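PDB 4V1S: alpha-1,6-mannanase from Bacteroides thetaiotaomicron, which probably hydrolyses alpha-1,6-linked mannan from within the chain, as a glycoside hydrolase of family GH76. Local coordinates for residues T202-Y216 against N266-A280. Numbering follows the deposited sequence. Where two conformers were deposited one is given.
Sequences TICSAVTMLSCMKLY and NAGFMIRSWLKMYQA
Water 1 takes an N-H from both helices: I203 N at 3.0 Å and N266 ND2. Water 2 accepts from K214 NZ and, in one conformer of K276, from K276 NZ, and water 3 joins Y216 OH to A280 O. Helices 202-216 and 266-280 run nearly parallel, their axes 8.3 Å apart at an angle of 27°.

Their backbones come closest where the CA atoms of L210 and S273 lie 4.6 Å apart. S273 OG turns back to its own helix and donates to F269 O (2.9 Å), from the opposite face to S273 N. S273 CB lies against M209 CE.

F269 fits knob-into-hole among I203, A206, V207 and L210. V207 CG1 sits squarely over one face of the ring, 3.9 Å from the centroid, a CH-pi contact. L210 CD2 meets the ring edge. Replacing F269 by an alanine takes the ring away and would probably leave V207 CG1 and I203 CD1 facing a gap. W147 packs edge-to-face on the same ring.

In L210, CG stands anti to the backbone N (chi1 -176°); from there CD2 reaches over a face of the R272 guanidinium and CD1 touches K276 CD at 3.7 Å. M209 meets M270 methyl to methyl (CE to CE, 3.6 Å). M213 bends at chi2 and chi3 to bring CE against A280 CB.

K214, R272 and K276 form salt bridges with D154, D325 and E217, respectively, probably offsetting the gathered positive charge. Within the alpha/alpha barrel expected of a GH76 enzyme, the two helices join through apolar knobs, with water and outside acidic residues serving the polar ends.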
ATOM      1  N   THR A 202     -12.719   0.416  -6.187  1.00 10.61           N
ATOM      2  CA  THR A 202     -12.422  -0.543  -5.171  1.00 11.46           C
ATOM      3  C   THR A 202     -11.236  -0.101  -4.324  1.00 11.42           C
ATOM      4  O   THR A 202     -11.294  -0.225  -3.112  1.00 12.05           O
ATOM      5  CB  THR A 202     -12.138  -1.917  -5.791  1.00 13.68           C
ATOM      6  OG1 THR A 202     -13.281  -2.320  -6.546  1.00 14.81           O
ATOM      7  CG2 THR A 202     -11.835  -2.928  -4.702  1.00 13.38           C
ATOM      8  N   ILE A 203     -10.197   0.431  -4.949  1.00 11.04           N
ATOM      9  CA  ILE A 203      -9.001   0.774  -4.176  1.00 10.52           C
ATOM     10  C   ILE A 203      -9.342   1.837  -3.134  1.00 11.16           C
ATOM     11  O   ILE A 203      -8.836   1.779  -2.013  1.00 11.35           O
ATOM     12  CB  ILE A 203      -7.785   1.170  -5.035  1.00 11.30           C
ATOM     13  CG1 ILE A 203      -6.528   1.329  -4.155  1.00 11.04           C
ATOM     14  CG2 ILE A 203      -8.052   2.419  -5.864  1.00 12.30           C
ATOM     15  CD1 ILE A 203      -6.119   0.062  -3.420  1.00 12.31           C
ATOM     16  N   CYS A 204     -10.198   2.793  -3.494  1.00 10.42           N
ATOM     17  CA  CYS A 204     -10.638   3.788  -2.535  1.00 10.16           C
ATOM     18  C   CYS A 204     -11.408   3.173  -1.361  1.00 10.89           C
ATOM     19  O   CYS A 204     -11.124   3.520  -0.225  1.00 11.29           O
ATOM     20  CB  CYS A 204     -11.471   4.859  -3.223  1.00 12.86           C
ATOM     21  SG  CYS A 204     -10.585   5.687  -4.541  1.00 13.57           S
ATOM     22  N   SER A 205     -12.348   2.253  -1.635  1.00 10.15           N
ATOM     23  CA  SER A 205     -12.973   1.489  -0.563  1.00 12.01           C
ATOM     24  C   SER A 205     -11.933   0.826   0.327  1.00 12.71           C
ATOM     25  O   SER A 205     -11.971   0.942   1.549  1.00 11.69           O
ATOM     26  CB  SER A 205     -13.876   0.386  -1.108  1.00 12.89           C
ATOM     27  OG  SER A 205     -15.071   0.907  -1.681  1.00 13.76           O
ATOM     28  N   ALA A 206     -11.025   0.107  -0.318  1.00 10.51           N
ATOM     29  CA  ALA A 206     -10.134  -0.809   0.386  1.00  9.82           C
ATOM     30  C   ALA A 206      -9.114  -0.112   1.281  1.00 11.75           C
ATOM     31  O   ALA A 206      -8.934  -0.493   2.458  1.00 11.68           O
ATOM     32  CB  ALA A 206      -9.459  -1.738  -0.624  1.00 10.56           C
ATOM     33  N   VAL A 207      -8.443   0.912   0.778  1.00 11.62           N
ATOM     34  CA  VAL A 207      -7.489   1.614   1.626  1.00 11.56           C
ATOM     35  C   VAL A 207      -8.211   2.427   2.718  1.00 10.57           C
ATOM     36  O   VAL A 207      -7.687   2.640   3.816  1.00 11.99           O
ATOM     37  CB  VAL A 207      -6.511   2.529   0.856  1.00 10.88           C
ATOM     38  CG1 VAL A 207      -5.651   1.703  -0.076  1.00 11.79           C
ATOM     39  CG2 VAL A 207      -7.196   3.677   0.122  1.00 12.91           C
ATOM     40  N   THR A 208      -9.421   2.912   2.417  1.00  9.85           N
ATOM     41  CA  THR A 208     -10.176   3.625   3.427  1.00 11.38           C
ATOM     42  C   THR A 208     -10.636   2.653   4.541  1.00 12.41           C
ATOM     43  O   THR A 208     -10.536   2.978   5.724  1.00 13.43           O
ATOM     44  CB  THR A 208     -11.332   4.402   2.790  1.00 10.89           C
ATOM     45  OG1 THR A 208     -10.838   5.330   1.855  1.00 11.64           O
ATOM     46  CG2 THR A 208     -12.147   5.156   3.798  1.00 12.29           C
ATOM     47  N   MET A 209     -11.106   1.460   4.164  1.00 12.17           N
ATOM     48  CA  MET A 209     -11.443   0.460   5.131  1.00 11.98           C
ATOM     49  C   MET A 209     -10.273   0.080   6.028  1.00 13.22           C
ATOM     50  O   MET A 209     -10.417   0.016   7.250  1.00 13.29           O
ATOM     51  CB  MET A 209     -11.982  -0.810   4.461  1.00 11.35           C
ATOM     52  CG  MET A 209     -13.393  -0.644   3.882  1.00 12.25           C
ATOM     53  SD  MET A 209     -13.866  -1.916   2.682  1.00 13.44           S
ATOM     54  CE  MET A 209     -13.387  -3.396   3.565  1.00 14.85           C
ATOM     55  N   LEU A 210      -9.111  -0.155   5.435  1.00 11.96           N
ATOM     56  CA  LEU A 210      -7.967  -0.562   6.220  1.00 12.57           C
ATOM     57  C   LEU A 210      -7.552   0.572   7.166  1.00 12.34           C
ATOM     58  O   LEU A 210      -7.257   0.330   8.331  1.00 13.11           O
ATOM     59  CB  LEU A 210      -6.809  -1.015   5.328  1.00 11.35           C
ATOM     60  CG  LEU A 210      -5.610  -1.546   6.114  1.00 12.17           C
ATOM     61  CD1 LEU A 210      -5.983  -2.735   6.997  1.00 12.93           C
ATOM     62  CD2 LEU A 210      -4.500  -1.959   5.172  1.00 12.17           C
ATOM     63  N   SER A 211      -7.549   1.801   6.666  1.00 11.40           N
ATOM     64  CA  SER A 211      -7.224   2.970   7.483  1.00 11.08           C
ATOM     65  C   SER A 211      -8.196   3.100   8.655  1.00 12.80           C
ATOM     66  O   SER A 211      -7.791   3.346   9.804  1.00 13.01           O
ATOM     67  CB  SER A 211      -7.267   4.248   6.647  1.00 12.76           C
ATOM     68  OG  SER A 211      -6.275   4.276   5.636  1.00 13.11           O
ATOM     69  N   CYS A 212      -9.490   2.956   8.354  1.00 12.59           N
ATOM     70  CA  CYS A 212     -10.529   2.981   9.386  1.00 12.66           C
ATOM     71  C   CYS A 212     -10.269   1.928  10.461  1.00 13.86           C
ATOM     72  O   CYS A 212     -10.362   2.216  11.650  1.00 14.45           O
ATOM     73  CB  CYS A 212     -11.923   2.755   8.783  1.00 14.14           C
ATOM     74  SG  CYS A 212     -12.669   4.184   7.989  1.00 14.62           S
ATOM     75  N   MET A 213      -9.945   0.708  10.041  1.00 14.23           N
ATOM     76  CA  MET A 213      -9.697  -0.355  11.009  1.00 14.93           C
ATOM     77  C   MET A 213      -8.448  -0.090  11.860  1.00 13.64           C
ATOM     78  O   MET A 213      -8.453  -0.355  13.078  1.00 16.19           O
ATOM     79  CB  MET A 213      -9.645  -1.721  10.331  1.00 14.93           C
ATOM     80  CG  MET A 213     -10.986  -2.150   9.756  1.00 15.34           C
ATOM     81  SD  MET A 213     -12.387  -2.025  10.912  1.00 16.77           S
ATOM     82  CE  MET A 213     -11.785  -2.973  12.302  1.00 18.04           C
ATOM     83  N   LYS A 214      -7.409   0.467  11.246  1.00 13.67           N
ATOM     84  CA  LYS A 214      -6.207   0.811  11.989  1.00 12.90           C
ATOM     85  C   LYS A 214      -6.488   1.917  12.990  1.00 15.33           C
ATOM     86  O   LYS A 214      -6.067   1.829  14.154  1.00 17.92           O
ATOM     87  CB  LYS A 214      -5.043   1.154  11.045  1.00 14.39           C
ATOM     88  CG  LYS A 214      -4.472  -0.056  10.308  1.00 15.00           C
ATOM     89  CD  LYS A 214      -3.345   0.278   9.356  1.00 16.92           C
ATOM     90  CE  LYS A 214      -2.604  -0.999   8.975  1.00 21.42           C
ATOM     91  NZ  LYS A 214      -1.706  -1.442  10.068  1.00 17.41           N
ATOM     92  N   LEU A 215      -7.237   2.933  12.567  1.00 14.78           N
ATOM     93  CA  LEU A 215      -7.612   4.004  13.488  1.00 15.68           C
ATOM     94  C   LEU A 215      -8.632   3.570  14.561  1.00 17.69           C
ATOM     95  O   LEU A 215      -8.607   4.084  15.694  1.00 19.51           O
ATOM     96  CB  LEU A 215      -8.074   5.244  12.730  1.00 16.69           C
ATOM     97  CG  LEU A 215      -6.903   6.183  12.404  1.00 20.16           C
ATOM     98  CD1 LEU A 215      -7.265   7.166  11.315  1.00 23.21           C
ATOM     99  CD2 LEU A 215      -6.441   6.940  13.653  1.00 21.69           C
ATOM    100  N   TYR A 216      -9.503   2.623  14.220  1.00 16.84           N
ATOM    101  CA  TYR A 216     -10.386   2.027  15.214  1.00 18.67           C
ATOM    102  C   TYR A 216      -9.573   1.378  16.325  1.00 19.12           C
ATOM    103  O   TYR A 216      -9.854   1.563  17.512  1.00 22.04           O
ATOM    104  CB  TYR A 216     -11.336   0.993  14.586  1.00 19.36           C
ATOM    105  CG  TYR A 216     -12.158   0.279  15.614  1.00 20.75           C
ATOM    106  CD1 TYR A 216     -13.096   0.968  16.368  1.00 23.72           C
ATOM    107  CD2 TYR A 216     -11.968  -1.072  15.866  1.00 22.57           C
ATOM    108  CE1 TYR A 216     -13.840   0.323  17.340  1.00 27.10           C
ATOM    109  CE2 TYR A 216     -12.700  -1.731  16.835  1.00 28.91           C
ATOM    110  CZ  TYR A 216     -13.644  -1.030  17.558  1.00 26.79           C
ATOM    111  OH  TYR A 216     -14.385  -1.661  18.531  1.00 33.73           O
ATOM    112  N   ASN A 266      -6.409  -4.695  -5.359  1.00 11.40           N
ATOM    113  CA  ASN A 266      -7.819  -4.535  -4.966  1.00 12.48           C
ATOM    114  C   ASN A 266      -8.280  -5.737  -4.132  1.00 13.33           C
ATOM    115  O   ASN A 266      -8.969  -5.574  -3.135  1.00 15.17           O
ATOM    116  CB  ASN A 266      -8.695  -4.305  -6.184  1.00 11.69           C
ATOM    117  CG  ASN A 266      -8.657  -2.874  -6.627  1.00 13.47           C
ATOM    118  OD1 ASN A 266      -8.474  -1.966  -5.796  1.00 16.51           O
ATOM    119  ND2 ASN A 266      -8.781  -2.653  -7.911  1.00 15.16           N
ATOM    120  N   ALA A 267      -7.829  -6.934  -4.499  1.00 12.21           N
ATOM    121  CA  ALA A 267      -7.991  -8.110  -3.611  1.00 14.44           C
ATOM    122  C   ALA A 267      -7.198  -7.950  -2.302  1.00 12.68           C
ATOM    123  O   ALA A 267      -7.746  -8.128  -1.210  1.00 13.92           O
ATOM    124  CB  ALA A 267      -7.606  -9.394  -4.324  1.00 14.57           C
ATOM    125  N   GLY A 268      -5.922  -7.584  -2.417  1.00 12.57           N
ATOM    126  CA  GLY A 268      -5.041  -7.582  -1.258  1.00 12.57           C
ATOM    127  C   GLY A 268      -5.459  -6.595  -0.180  1.00 12.69           C
ATOM    128  O   GLY A 268      -5.504  -6.930   0.983  1.00 13.19           O
ATOM    129  N   PHE A 269      -5.759  -5.358  -0.554  1.00 13.37           N
ATOM    130  CA  PHE A 269      -6.166  -4.403   0.450  1.00  9.84           C
ATOM    131  C   PHE A 269      -7.536  -4.763   1.067  1.00 11.50           C
ATOM    132  O   PHE A 269      -7.747  -4.474   2.230  1.00 11.46           O
ATOM    133  CB  PHE A 269      -6.199  -2.972  -0.068  1.00 10.83           C
ATOM    134  CG  PHE A 269      -4.842  -2.288  -0.095  1.00 10.55           C
ATOM    135  CD1 PHE A 269      -4.261  -1.842   1.090  1.00 10.76           C
ATOM    136  CD2 PHE A 269      -4.215  -1.983  -1.293  1.00 11.66           C
ATOM    137  CE1 PHE A 269      -3.059  -1.179   1.083  1.00 12.05           C
ATOM    138  CE2 PHE A 269      -3.015  -1.298  -1.301  1.00 11.01           C
ATOM    139  CZ  PHE A 269      -2.454  -0.898  -0.114  1.00 10.58           C
ATOM    140  N   MET A 270      -8.419  -5.430   0.319  1.00 10.61           N
ATOM    141  CA  MET A 270      -9.649  -5.959   0.907  1.00 11.99           C
ATOM    142  C   MET A 270      -9.373  -7.087   1.903  1.00 12.37           C
ATOM    143  O   MET A 270      -9.924  -7.081   2.992  1.00 11.97           O
ATOM    144  CB  MET A 270     -10.682  -6.389  -0.142  1.00 13.56           C
ATOM    145  CG  MET A 270     -11.260  -5.243  -0.993  1.00 12.01           C
ATOM    146  SD  MET A 270     -12.167  -3.969  -0.081  1.00 12.76           S
ATOM    147  CE  MET A 270     -13.649  -4.898   0.264  1.00 13.07           C
ATOM    148  N   ILE A 271      -8.462  -7.985   1.557  1.00 13.54           N
ATOM    149  CA  ILE A 271      -8.061  -9.061   2.455  1.00 12.68           C
ATOM    150  C   ILE A 271      -7.535  -8.459   3.777  1.00 12.76           C
ATOM    151  O   ILE A 271      -7.948  -8.869   4.870  1.00 14.25           O
ATOM    152  CB  ILE A 271      -7.023  -9.989   1.791  1.00 11.61           C
ATOM    153  CG1 ILE A 271      -7.655 -10.788   0.664  1.00 14.19           C
ATOM    154  CG2 ILE A 271      -6.405 -10.936   2.819  1.00 12.76           C
ATOM    155  CD1 ILE A 271      -6.606 -11.283  -0.338  1.00 13.33           C
ATOM    156  N   ARG A 272      -6.598  -7.511   3.691  1.00 12.91           N
ATOM    157  CA  ARG A 272      -6.032  -6.946   4.904  1.00 11.38           C
ATOM    158  C   ARG A 272      -7.139  -6.309   5.764  1.00 11.80           C
ATOM    159  O   ARG A 272      -7.155  -6.430   7.000  1.00 13.73           O
ATOM    160  CB  ARG A 272      -4.955  -5.923   4.566  1.00 11.17           C
ATOM    161  CG  ARG A 272      -3.787  -6.494   3.797  1.00 12.64           C
ATOM    162  CD  ARG A 272      -2.587  -5.564   3.842  1.00 14.60           C
ATOM    163  NE  ARG A 272      -2.025  -5.641   5.183  1.00 15.65           N
ATOM    164  CZ  ARG A 272      -1.250  -4.747   5.769  1.00 17.33           C
ATOM    165  NH1 ARG A 272      -0.880  -3.631   5.147  1.00 18.80           N
ATOM    166  NH2 ARG A 272      -0.829  -4.990   7.012  1.00 26.56           N
ATOM    167  N   SER A 273      -8.066  -5.619   5.103  1.00 11.31           N
ATOM    168  CA  SER A 273      -9.195  -4.989   5.796  1.00 12.08           C
ATOM    169  C   SER A 273     -10.062  -6.027   6.484  1.00 12.87           C
ATOM    170  O   SER A 273     -10.396  -5.878   7.666  1.00 15.16           O
ATOM    171  CB  SER A 273     -10.022  -4.155   4.818  1.00 13.62           C
ATOM    172  OG  SER A 273      -9.273  -3.065   4.302  1.00 12.77           O
ATOM    173  N   TRP A 274     -10.433  -7.066   5.744  1.00 13.48           N
ATOM    174  CA  TRP A 274     -11.286  -8.098   6.292  1.00 13.97           C
ATOM    175  C   TRP A 274     -10.667  -8.796   7.487  1.00 16.13           C
ATOM    176  O   TRP A 274     -11.383  -9.144   8.446  1.00 17.28           O
ATOM    177  CB  TRP A 274     -11.671  -9.117   5.232  1.00 14.20           C
ATOM    178  CG  TRP A 274     -12.594  -8.611   4.160  1.00 14.03           C
ATOM    179  CD1 TRP A 274     -13.640  -7.744   4.298  1.00 15.03           C
ATOM    180  CD2 TRP A 274     -12.563  -8.988   2.766  1.00 13.57           C
ATOM    181  NE1 TRP A 274     -14.255  -7.559   3.084  1.00 15.18           N
ATOM    182  CE2 TRP A 274     -13.619  -8.306   2.127  1.00 14.05           C
ATOM    183  CE3 TRP A 274     -11.741  -9.822   2.001  1.00 13.65           C
ATOM    184  CZ2 TRP A 274     -13.889  -8.449   0.757  1.00 14.77           C
ATOM    185  CZ3 TRP A 274     -11.995  -9.950   0.654  1.00 14.23           C
ATOM    186  CH2 TRP A 274     -13.061  -9.267   0.035  1.00 13.31           C
ATOM    187  N   LEU A 275      -9.349  -9.000   7.471  1.00 15.39           N
ATOM    188  CA  LEU A 275      -8.691  -9.631   8.620  1.00 16.30           C
ATOM    189  C   LEU A 275      -8.813  -8.753   9.848  1.00 16.84           C
ATOM    190  O   LEU A 275      -9.016  -9.267  10.952  1.00 20.59           O
ATOM    191  CB  LEU A 275      -7.229  -9.997   8.299  1.00 18.54           C
ATOM    192  CG  LEU A 275      -7.077 -11.111   7.244  1.00 17.65           C
ATOM    193  CD1 LEU A 275      -5.618 -11.268   6.906  1.00 17.95           C
ATOM    194  CD2 LEU A 275      -7.664 -12.441   7.714  1.00 18.00           C
ATOM    195  N   LYS A 276      -8.690  -7.435   9.698  1.00 16.61           N
ATOM    196  CA  LYS A 276      -8.881  -6.540  10.849  0.50 18.31           C
ATOM    197  C   LYS A 276     -10.333  -6.514  11.303  1.00 18.08           C
ATOM    198  O   LYS A 276     -10.608  -6.447  12.502  1.00 19.62           O
ATOM    199  CB  LYS A 276      -8.383  -5.123  10.579  0.50 17.53           C
ATOM    200  CG  LYS A 276      -6.886  -5.083  10.328  0.50 19.69           C
ATOM    201  CD  LYS A 276      -6.282  -3.709  10.527  0.50 17.30           C
ATOM    202  CE  LYS A 276      -5.998  -3.433  12.002  0.50 19.27           C
ATOM    203  NZ  LYS A 276      -4.869  -4.283  12.491  0.50 29.19           N
ATOM    204  N   MET A 277     -11.262  -6.582  10.347  1.00 16.51           N
ATOM    205  CA  MET A 277     -12.685  -6.589  10.695  1.00 18.88           C
ATOM    206  C   MET A 277     -13.037  -7.858  11.442  1.00 21.05           C
ATOM    207  O   MET A 277     -13.828  -7.819  12.381  1.00 21.44           O
ATOM    208  CB  MET A 277     -13.555  -6.415   9.461  1.00 19.03           C
ATOM    209  CG  MET A 277     -13.332  -5.052   8.807  1.00 16.22           C
ATOM    210  SD  MET A 277     -14.131  -4.801   7.238  1.00 17.47           S
ATOM    211  CE  MET A 277     -15.792  -4.410   7.826  1.00 18.89           C
ATOM    212  N   TYR A 278     -12.407  -8.964  11.061  1.00 17.76           N
ATOM    213  CA  TYR A 278     -12.555 -10.206  11.798  1.00 21.63           C
ATOM    214  C   TYR A 278     -12.094 -10.073  13.241  1.00 23.21           C
ATOM    215  O   TYR A 278     -12.810 -10.467  14.167  1.00 27.97           O
ATOM    216  CB  TYR A 278     -11.772 -11.321  11.111  1.00 20.19           C
ATOM    217  CG  TYR A 278     -11.741 -12.601  11.906  1.00 23.99           C
ATOM    218  CD1 TYR A 278     -12.919 -13.249  12.263  1.00 26.49           C
ATOM    219  CD2 TYR A 278     -10.530 -13.169  12.289  1.00 27.01           C
ATOM    220  CE1 TYR A 278     -12.892 -14.424  12.994  1.00 31.94           C
ATOM    221  CE2 TYR A 278     -10.498 -14.348  13.002  1.00 33.90           C
ATOM    222  CZ  TYR A 278     -11.681 -14.965  13.360  1.00 29.07           C
ATOM    223  OH  TYR A 278     -11.640 -16.141  14.064  1.00 37.92           O
ATOM    224  N   GLN A 279     -10.910  -9.512  13.446  1.00 22.56           N
ATOM    225  CA  GLN A 279     -10.404  -9.321  14.818  1.00 24.95           C
ATOM    226  C   GLN A 279     -11.317  -8.407  15.645  1.00 27.79           C
ATOM    227  O   GLN A 279     -11.538  -8.662  16.839  1.00 29.89           O
ATOM    228  CB  GLN A 279      -8.978  -8.760  14.790  1.00 22.84           C
ATOM    229  CG  GLN A 279      -7.957  -9.721  14.193  1.00 29.79           C
ATOM    230  CD  GLN A 279      -7.882 -11.094  14.884  1.00 38.36           C
ATOM    231  OE1 GLN A 279      -7.532 -12.111  14.258  1.00 38.66           O
ATOM    232  NE2 GLN A 279      -8.197 -11.137  16.172  1.00 41.40           N
ATOM    233  N   ALA A 280     -11.869  -7.375  15.017  1.00 27.10           N
ATOM    234  CA  ALA A 280     -12.714  -6.406  15.718  1.00 27.79           C
ATOM    235  C   ALA A 280     -14.104  -6.944  16.084  1.00 29.27           C
ATOM    236  O   ALA A 280     -14.640  -6.622  17.152  1.00 33.71           O
ATOM    237  CB  ALA A 280     -12.851  -5.135  14.896  1.00 24.00           C
TER
HETATM  238  O   HOH W   1      -9.835   0.368  -7.887  1.00 13.56           O
HETATM  239  O   HOH W   2      -2.717  -2.057  12.679  1.00 23.54           O
HETATM  240  O   HOH W   3     -14.510  -4.256  18.596  1.00 50.60           O